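Local coordinates for iron-regulated outer membrane protein (PDB 4B7O) that probably carries iron, in a form such as a ferric siderophore, across the meningococcal outer membrane as a TonB-dependent transporter, at residues L131-L143 with M271-F285. Residues are numbered along the deposited sequence; the frame is centred on the assembly and turned at random.
Sequences LYHQGRFIVDPAL and MEDQHRGIRTVREEF. Unlike the reference sequence in segment 271-285: E272 (reference Lys).
H133 is sandwiched between the ring of its neighbour Y132 and R282, whose CG lies over the opposite imidazole face, 3.6 Å from the centroid of the H133 ring. With chi1 at -80°, the imidazole swings beside its own backbone N and runs alongside the arginine chain. A backbone bond and a side-chain bond tie H133 to E284: E284 N donates to H133 O at 2.8 Å, while H133 ND1 reaches E284 OE2 in a weak, bent one (127°). R725 holds the other carboxylate oxygen of E284 by a salt bridge. A water links the two segments here, donating to Q134 OE1 and V281 O and accepting from E283 N.

Further along, the F137 ring wedges between D273, whose CG sits at its edge 3.4 Å from F137 CE1, and H275, whose imidazole face is met by F137 CE2. D273 OD2 also takes a weak hydrogen bond from D140 N. Packing ends with L143 CD1 against M271 SD at 3.7 Å. The looser side is the margin, where F285 and R282, beyond its packed CG, are partly exposed and F285 meets H133 only rim to rim. The arrangement is that of a TonB-dependent transporter, in which a plug loop lies against the inner wall of the beta-barrel and an extracellular loop folds inward over it.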
loop_
_atom_site.group_PDB
_atom_site.type_symbol
_atom_site.label_atom_id
_atom_site.label_comp_id
_atom_site.label_asym_id
_atom_site.label_seq_id
_atom_site.Cartn_x
_atom_site.Cartn_y
_atom_site.Cartn_z
ATOM N N LEU A 131 12.355 -2.187 -7.947
ATOM C CA LEU A 131 13.735 -1.899 -7.505
ATOM C C LEU A 131 13.698 -1.158 -6.199
ATOM O O LEU A 131 12.776 -0.394 -5.933
ATOM C CB LEU A 131 14.505 -1.060 -8.522
ATOM C CG LEU A 131 16.015 -0.697 -8.438
ATOM C CD1 LEU A 131 16.879 -1.826 -8.967
ATOM C CD2 LEU A 131 16.310 0.580 -9.224
ATOM N N TYR A 132 14.728 -1.339 -5.387
ATOM C CA TYR A 132 14.610 -0.944 -3.993
ATOM C C TYR A 132 14.712 0.568 -3.864
ATOM O O TYR A 132 14.424 1.132 -2.788
ATOM C CB TYR A 132 15.607 -1.717 -3.068
ATOM C CG TYR A 132 17.039 -1.318 -3.287
ATOM C CD1 TYR A 132 17.806 -1.881 -4.346
ATOM C CD2 TYR A 132 17.626 -0.331 -2.495
ATOM C CE1 TYR A 132 19.119 -1.483 -4.568
ATOM C CE2 TYR A 132 18.945 0.068 -2.702
ATOM C CZ TYR A 132 19.682 -0.508 -3.733
ATOM O OH TYR A 132 20.965 -0.059 -3.937
ATOM N N HIS A 133 15.120 1.221 -4.960
ATOM C CA HIS A 133 15.271 2.689 -5.017
ATOM C C HIS A 133 13.979 3.408 -5.299
ATOM O O HIS A 133 13.970 4.600 -5.579
ATOM C CB HIS A 133 16.306 3.063 -6.076
ATOM C CG HIS A 133 17.723 2.917 -5.605
ATOM N ND1 HIS A 133 18.247 3.708 -4.672
ATOM C CD2 HIS A 133 18.727 2.026 -5.973
ATOM C CE1 HIS A 133 19.531 3.350 -4.431
ATOM N NE2 HIS A 133 19.826 2.324 -5.226
ATOM N N GLN A 134 12.877 2.684 -5.259
ATOM C CA GLN A 134 11.574 3.247 -5.466
ATOM C C GLN A 134 10.554 2.452 -4.667
ATOM O O GLN A 134 10.810 1.289 -4.281
ATOM C CB GLN A 134 11.239 3.200 -6.937
ATOM C CG GLN A 134 10.985 1.824 -7.517
ATOM C CD GLN A 134 10.922 1.918 -9.036
ATOM O OE1 GLN A 134 11.877 2.371 -9.673
ATOM N NE2 GLN A 134 9.796 1.558 -9.617
ATOM N N GLY A 135 9.406 3.078 -4.410
ATOM C CA GLY A 135 8.386 2.436 -3.585
ATOM C C GLY A 135 7.554 1.514 -4.471
ATOM O O GLY A 135 7.555 1.650 -5.694
ATOM N N ARG A 136 6.827 0.591 -3.861
ATOM C CA ARG A 136 5.956 -0.249 -4.636
ATOM C C ARG A 136 4.747 0.585 -5.157
ATOM O O ARG A 136 4.347 1.572 -4.546
ATOM C CB ARG A 136 5.538 -1.432 -3.786
ATOM C CG ARG A 136 6.733 -2.363 -3.495
ATOM C CD ARG A 136 6.289 -3.445 -2.511
ATOM N NE ARG A 136 7.101 -4.663 -2.506
ATOM C CZ ARG A 136 8.295 -4.783 -1.932
ATOM N NH1 ARG A 136 8.887 -3.761 -1.298
ATOM N NH2 ARG A 136 8.903 -5.963 -1.984
ATOM N N PHE A 137 4.202 0.203 -6.294
ATOM C CA PHE A 137 3.145 0.986 -6.974
ATOM C C PHE A 137 1.940 1.238 -6.052
ATOM O O PHE A 137 1.375 0.276 -5.488
ATOM C CB PHE A 137 2.666 0.236 -8.240
ATOM C CG PHE A 137 1.913 1.110 -9.208
ATOM C CD1 PHE A 137 0.524 1.378 -9.037
ATOM C CD2 PHE A 137 2.577 1.693 -10.297
ATOM C CE1 PHE A 137 -0.159 2.226 -9.924
ATOM C CE2 PHE A 137 1.896 2.531 -11.177
ATOM C CZ PHE A 137 0.529 2.796 -11.000
ATOM N N ILE A 138 1.530 2.505 -5.918
ATOM C CA ILE A 138 0.364 2.826 -5.135
ATOM C C ILE A 138 -0.802 3.256 -6.003
ATOM O O ILE A 138 -0.682 4.195 -6.771
ATOM C CB ILE A 138 0.627 3.963 -4.140
ATOM C CG1 ILE A 138 1.745 3.576 -3.175
ATOM C CG2 ILE A 138 -0.656 4.187 -3.372
ATOM C CD1 ILE A 138 2.304 4.700 -2.305
ATOM N N VAL A 139 -1.954 2.618 -5.835
ATOM C CA VAL A 139 -3.118 2.806 -6.746
ATOM C C VAL A 139 -3.704 4.232 -6.751
ATOM O O VAL A 139 -3.543 4.996 -5.807
ATOM C CB VAL A 139 -4.254 1.825 -6.392
ATOM C CG1 VAL A 139 -4.924 2.274 -5.098
ATOM C CG2 VAL A 139 -5.265 1.732 -7.521
ATOM N N ASP A 140 -4.389 4.580 -7.819
ATOM C CA ASP A 140 -4.818 5.936 -7.992
ATOM C C ASP A 140 -6.264 6.006 -7.480
ATOM O O ASP A 140 -7.127 5.282 -7.937
ATOM C CB ASP A 140 -4.679 6.277 -9.473
ATOM C CG ASP A 140 -5.469 7.504 -9.872
ATOM O OD1 ASP A 140 -5.622 8.412 -9.029
ATOM O OD2 ASP A 140 -5.985 7.544 -11.024
ATOM N N PRO A 141 -6.530 6.874 -6.520
ATOM C CA PRO A 141 -7.848 7.019 -5.886
ATOM C C PRO A 141 -8.977 7.286 -6.823
ATOM O O PRO A 141 -10.141 7.056 -6.487
ATOM C CB PRO A 141 -7.677 8.241 -4.961
ATOM C CG PRO A 141 -6.408 8.919 -5.421
ATOM C CD PRO A 141 -5.533 7.781 -5.923
ATOM N N ALA A 142 -8.678 7.822 -7.989
ATOM C CA ALA A 142 -9.737 7.997 -8.966
ATOM C C ALA A 142 -10.521 6.690 -9.239
ATOM O O ALA A 142 -11.697 6.697 -9.492
ATOM C CB ALA A 142 -9.143 8.546 -10.266
ATOM N N LEU A 143 -9.842 5.566 -9.179
ATOM C CA LEU A 143 -10.445 4.314 -9.479
ATOM C C LEU A 143 -11.248 3.688 -8.315
ATOM O O LEU A 143 -12.102 2.819 -8.526
ATOM C CB LEU A 143 -9.315 3.368 -9.876
ATOM C CG LEU A 143 -8.557 3.677 -11.186
ATOM C CD1 LEU A 143 -7.380 2.727 -11.264
ATOM C CD2 LEU A 143 -9.434 3.537 -12.419
ATOM N N MET A 271 -8.567 -3.201 -15.189
ATOM C CA MET A 271 -8.064 -1.929 -14.738
ATOM C C MET A 271 -6.611 -1.699 -15.164
ATOM O O MET A 271 -5.804 -2.624 -15.042
ATOM C CB MET A 271 -8.168 -1.892 -13.220
ATOM C CG MET A 271 -7.234 -0.946 -12.533
ATOM S SD MET A 271 -7.687 -0.954 -10.767
ATOM C CE MET A 271 -6.011 -1.023 -10.085
ATOM N N GLU A 272 -6.289 -0.473 -15.612
ATOM C CA GLU A 272 -4.897 -0.051 -15.797
ATOM C C GLU A 272 -4.599 1.258 -15.128
ATOM O O GLU A 272 -5.419 2.177 -15.189
ATOM C CB GLU A 272 -4.568 0.175 -17.256
ATOM C CG GLU A 272 -4.710 -1.087 -18.070
ATOM C CD GLU A 272 -3.579 -1.304 -19.066
ATOM O OE1 GLU A 272 -2.995 -0.304 -19.623
ATOM O OE2 GLU A 272 -3.315 -2.511 -19.285
ATOM N N ASP A 273 -3.408 1.365 -14.566
ATOM C CA ASP A 273 -2.959 2.555 -13.882
ATOM C C ASP A 273 -1.539 2.773 -14.393
ATOM O O ASP A 273 -0.685 1.910 -14.228
ATOM C CB ASP A 273 -2.942 2.287 -12.386
ATOM C CG ASP A 273 -2.884 3.552 -11.553
ATOM O OD1 ASP A 273 -2.298 4.574 -11.961
ATOM O OD2 ASP A 273 -3.435 3.524 -10.440
ATOM N N GLN A 274 -1.279 3.900 -15.016
ATOM C CA GLN A 274 -0.020 4.067 -15.691
ATOM C C GLN A 274 0.639 5.404 -15.423
ATOM O O GLN A 274 -0.029 6.426 -15.471
ATOM C CB GLN A 274 -0.206 3.889 -17.174
ATOM C CG GLN A 274 1.084 4.095 -17.936
ATOM C CD GLN A 274 0.950 3.625 -19.375
ATOM O OE1 GLN A 274 0.490 4.353 -20.225
ATOM N NE2 GLN A 274 1.348 2.415 -19.634
ATOM N N HIS A 275 1.908 5.388 -15.056
ATOM C CA HIS A 275 2.675 6.619 -14.886
ATOM C C HIS A 275 3.665 6.743 -16.010
ATOM O O HIS A 275 4.373 5.784 -16.301
ATOM C CB HIS A 275 3.512 6.574 -13.622
ATOM C CG HIS A 275 2.710 6.441 -12.380
ATOM N ND1 HIS A 275 3.267 6.481 -11.175
ATOM C CD2 HIS A 275 1.339 6.264 -12.180
ATOM C CE1 HIS A 275 2.334 6.342 -10.245
ATOM N NE2 HIS A 275 1.152 6.203 -10.857
ATOM N N ARG A 276 3.754 7.925 -16.618
ATOM C CA ARG A 276 4.759 8.139 -17.641
ATOM C C ARG A 276 5.455 9.480 -17.497
ATOM O O ARG A 276 4.847 10.483 -17.161
ATOM C CB ARG A 276 4.182 7.911 -19.036
ATOM C CG ARG A 276 2.971 8.732 -19.350
ATOM C CD ARG A 276 1.825 7.887 -19.864
ATOM N NE ARG A 276 1.798 7.958 -21.315
ATOM C CZ ARG A 276 1.006 7.225 -22.086
ATOM N NH1 ARG A 276 0.126 6.388 -21.548
ATOM N NH2 ARG A 276 1.079 7.354 -23.400
ATOM N N GLY A 277 6.753 9.492 -17.712
ATOM C CA GLY A 277 7.505 10.728 -17.703
ATOM C C GLY A 277 8.998 10.509 -17.715
ATOM O O GLY A 277 9.459 9.386 -17.877
ATOM N N ILE A 278 9.753 11.601 -17.580
ATOM C CA ILE A 278 11.197 11.554 -17.528
ATOM C C ILE A 278 11.562 11.387 -16.054
ATOM O O ILE A 278 11.396 12.293 -15.273
ATOM C CB ILE A 278 11.824 12.874 -18.104
ATOM C CG1 ILE A 278 11.280 13.197 -19.507
ATOM C CG2 ILE A 278 13.347 12.840 -18.112
ATOM C CD1 ILE A 278 10.910 11.959 -20.271
ATOM N N ARG A 279 12.097 10.220 -15.722
ATOM C CA ARG A 279 12.290 9.784 -14.362
ATOM C C ARG A 279 13.689 9.240 -14.156
ATOM O O ARG A 279 14.162 8.453 -14.991
ATOM C CB ARG A 279 11.275 8.684 -14.004
ATOM C CG ARG A 279 9.821 9.123 -14.087
ATOM C CD ARG A 279 9.415 9.984 -12.897
ATOM N NE ARG A 279 9.069 9.179 -11.732
ATOM C CZ ARG A 279 8.844 9.679 -10.521
ATOM N NH1 ARG A 279 8.913 10.981 -10.295
ATOM N NH2 ARG A 279 8.539 8.868 -9.523
ATOM N N THR A 280 14.317 9.645 -13.038
ATOM C CA THR A 280 15.681 9.203 -12.628
ATOM C C THR A 280 15.880 7.693 -12.441
ATOM O O THR A 280 14.913 6.900 -12.344
ATOM C CB THR A 280 16.153 9.922 -11.325
ATOM O OG1 THR A 280 15.197 9.732 -10.265
ATOM C CG2 THR A 280 16.340 11.431 -11.554
ATOM N N VAL A 281 17.150 7.282 -12.381
ATOM C CA VAL A 281 17.426 5.863 -12.222
ATOM C C VAL A 281 16.842 5.394 -10.875
ATOM O O VAL A 281 16.058 4.462 -10.845
ATOM C CB VAL A 281 18.924 5.507 -12.429
ATOM C CG1 VAL A 281 19.204 4.034 -12.045
ATOM C CG2 VAL A 281 19.274 5.717 -13.903
ATOM N N ARG A 282 17.206 6.108 -9.806
ATOM C CA ARG A 282 16.665 5.956 -8.460
ATOM C C ARG A 282 15.527 6.923 -8.152
ATOM O O ARG A 282 15.757 8.061 -7.729
ATOM C CB ARG A 282 17.766 6.234 -7.468
ATOM C CG ARG A 282 19.028 5.441 -7.725
ATOM C CD ARG A 282 20.129 6.130 -6.965
ATOM N NE ARG A 282 21.411 5.766 -7.486
ATOM C CZ ARG A 282 21.843 6.110 -8.706
ATOM N NH1 ARG A 282 21.062 6.831 -9.514
ATOM N NH2 ARG A 282 23.047 5.726 -9.136
ATOM N N GLU A 283 14.290 6.472 -8.323
ATOM C CA GLU A 283 13.187 7.394 -8.201
ATOM C C GLU A 283 13.135 8.031 -6.787
ATOM O O GLU A 283 12.662 9.134 -6.649
ATOM C CB GLU A 283 11.887 6.724 -8.610
ATOM C CG GLU A 283 11.778 6.373 -10.094
ATOM C CD GLU A 283 10.348 6.057 -10.521
ATOM O OE1 GLU A 283 9.439 6.112 -9.645
ATOM O OE2 GLU A 283 10.097 5.776 -11.720
ATOM N N GLU A 284 13.667 7.383 -5.754
ATOM C CA GLU A 284 13.750 8.037 -4.417
ATOM C C GLU A 284 14.620 9.298 -4.344
ATOM O O GLU A 284 14.499 10.054 -3.370
ATOM C CB GLU A 284 14.171 7.047 -3.312
ATOM C CG GLU A 284 15.590 6.460 -3.424
ATOM C CD GLU A 284 15.922 5.407 -2.346
ATOM O OE1 GLU A 284 15.650 5.655 -1.163
ATOM O OE2 GLU A 284 16.483 4.327 -2.644
ATOM N N PHE A 285 15.532 9.512 -5.302
ATOM C CA PHE A 285 16.337 10.777 -5.307
ATOM C C PHE A 285 16.113 11.653 -6.538
ATOM O O PHE A 285 15.715 11.148 -7.590
ATOM C CB PHE A 285 17.842 10.467 -5.262
ATOM C CG PHE A 285 18.260 9.460 -4.201
ATOM C CD1 PHE A 285 18.208 9.774 -2.841
ATOM C CD2 PHE A 285 18.786 8.202 -4.584
ATOM C CE1 PHE A 285 18.623 8.835 -1.889
ATOM C CE2 PHE A 285 19.216 7.275 -3.650
ATOM C CZ PHE A 285 19.152 7.606 -2.295
HETATM O O HOH W 1 14.078 3.594 -8.829
HETATM O O HOH W 2 -1.427 5.373 -9.199
#